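Local coordinates for alpha-amylase (Eubacterium rectale DSM 17629, PDB 6AZ5), which probably binds starch-type alpha-glucans as a family 41 carbohydrate-binding module of a surface-anchored amylase from a human gut bacterium, at residues Ile7-Asn11 and Glu12-Thr16. Numbering follows the deposited sequence.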
# COMPACT_ATOMS: atom_id res chain seq x y z
N ILE A 7 -4.56 3.15 0.74
CA ILE A 7 -3.14 3.16 0.44
C ILE A 7 -2.89 2.97 -1.05
O ILE A 7 -3.37 2.02 -1.67
CB ILE A 7 -2.38 2.09 1.28
CG1 ILE A 7 -0.94 1.96 0.81
CG2 ILE A 7 -3.08 0.75 1.23
CD1 ILE A 7 -0.03 1.34 1.85
N TYR A 8 -2.16 3.93 -1.62
CA TYR A 8 -1.74 3.90 -3.01
C TYR A 8 -0.34 3.33 -3.13
O TYR A 8 0.51 3.60 -2.28
CB TYR A 8 -1.76 5.30 -3.63
CG TYR A 8 -3.09 6.01 -3.61
CD1 TYR A 8 -4.28 5.32 -3.75
CD2 TYR A 8 -3.14 7.39 -3.48
CE1 TYR A 8 -5.50 5.99 -3.75
CE2 TYR A 8 -4.35 8.07 -3.47
CZ TYR A 8 -5.52 7.36 -3.60
OH TYR A 8 -6.72 8.03 -3.59
N TYR A 9 -0.09 2.56 -4.19
CA TYR A 9 1.24 2.00 -4.43
C TYR A 9 1.70 2.20 -5.87
O TYR A 9 0.96 1.95 -6.82
CB TYR A 9 1.25 0.51 -4.09
CG TYR A 9 2.51 -0.22 -4.51
CD1 TYR A 9 3.71 -0.03 -3.84
CD2 TYR A 9 2.49 -1.13 -5.57
CE1 TYR A 9 4.87 -0.70 -4.22
CE2 TYR A 9 3.64 -1.81 -5.95
CZ TYR A 9 4.82 -1.59 -5.28
OH TYR A 9 5.96 -2.26 -5.66
N TYR A 10 2.93 2.66 -6.02
CA TYR A 10 3.47 2.86 -7.36
C TYR A 10 4.77 2.08 -7.55
O TYR A 10 5.65 2.08 -6.68
CB TYR A 10 3.72 4.34 -7.64
CG TYR A 10 4.38 4.59 -8.98
CD1 TYR A 10 3.62 4.63 -10.14
CD2 TYR A 10 5.75 4.76 -9.08
CE1 TYR A 10 4.22 4.85 -11.37
CE2 TYR A 10 6.36 4.98 -10.31
CZ TYR A 10 5.59 5.02 -11.45
OH TYR A 10 6.19 5.24 -12.67
N ASN A 11 4.85 1.41 -8.69
CA ASN A 11 6.05 0.71 -9.12
C ASN A 11 6.13 0.82 -10.64
O ASN A 11 5.27 0.30 -11.35
CB ASN A 11 6.04 -0.75 -8.67
CG ASN A 11 7.36 -1.46 -8.93
OD1 ASN A 11 8.04 -1.19 -9.92
ND2 ASN A 11 7.72 -2.38 -8.05
N GLU A 12 7.16 1.51 -11.13
CA GLU A 12 7.31 1.73 -12.56
C GLU A 12 7.50 0.42 -13.31
O GLU A 12 7.22 0.33 -14.51
CB GLU A 12 8.48 2.67 -12.84
CG GLU A 12 9.79 2.25 -12.19
CD GLU A 12 10.96 3.14 -12.58
OE1 GLU A 12 10.78 4.00 -13.46
OE2 GLU A 12 12.06 2.97 -12.00
N ASP A 13 7.96 -0.61 -12.60
CA ASP A 13 8.18 -1.92 -13.20
C ASP A 13 6.93 -2.81 -13.17
O ASP A 13 6.99 -3.97 -13.56
CB ASP A 13 9.34 -2.63 -12.49
CG ASP A 13 10.67 -1.93 -12.71
OD1 ASP A 13 10.84 -1.28 -13.77
OD2 ASP A 13 11.54 -2.02 -11.82
N LEU A 14 5.82 -2.26 -12.70
CA LEU A 14 4.55 -2.99 -12.69
C LEU A 14 3.51 -2.23 -13.47
O LEU A 14 3.66 -1.03 -13.73
CB LEU A 14 4.07 -3.24 -11.26
CG LEU A 14 4.97 -4.11 -10.38
CD1 LEU A 14 4.36 -4.26 -8.99
CD2 LEU A 14 5.21 -5.48 -11.00
N SER A 15 2.44 -2.92 -13.85
CA SER A 15 1.37 -2.30 -14.62
C SER A 15 0.01 -2.56 -13.99
O SER A 15 -0.31 -3.69 -13.62
CB SER A 15 1.39 -2.82 -16.06
OG SER A 15 0.14 -2.64 -16.69
N THR A 16 -0.80 -1.51 -13.87
CA THR A 16 -2.10 -1.63 -13.24
C THR A 16 -3.12 -2.22 -14.21
O THR A 16 -4.27 -2.47 -13.84
CB THR A 16 -2.61 -0.27 -12.72
OG1 THR A 16 -2.82 0.63 -13.82
CG2 THR A 16 -1.60 0.34 -11.76
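The backbone N of Glu12 sits over one face of the Tyr10 ring, 3.7 Å from Tyr10 CE2, and Glu12 CB touches Tyr10 OH at 3.4 Å. Tyr10 reaches this far because its CG is anti to the backbone N (chi1 176°), which sends the ring forward along the chain; beyond CB the extended Glu12 side chain heads away from the ring into solvent. At Asp13 the backbone N donates to Asn11 OD1, a short bond of 2.7 Å tilted 22° from the carbonyl plane, and CB packs against the same oxygen. This is an Asx turn, laid over a type I beta turn from Asn11 to Leu14 that follows strand 3-10 of the beta-sandwich and starts the loop leading to strand 24-29. The turn closes where Leu14 N donates to Asn11 O at 2.9 Å. Leu14 then folds back: its CG rests on Asn11 CG, and its CD1 meets the edge of the Tyr9 ring, 4.0 Å from Tyr9 CE2. The other end of the Asn11 amide is fixed too, since ND2 donates in plane to Tyr9 OH (3.0 Å), which is also hydrogen-bonded to Asp104. An alanine replacing Asn11 would lose both hydrogen bonds of the amide and probably leave Asp13 N without its acceptor and the turn less firmly tied to Tyr9. The side chains of Tyr9, Asn11 and Leu14 all touch Tyr73, in the loop after strand 66-72.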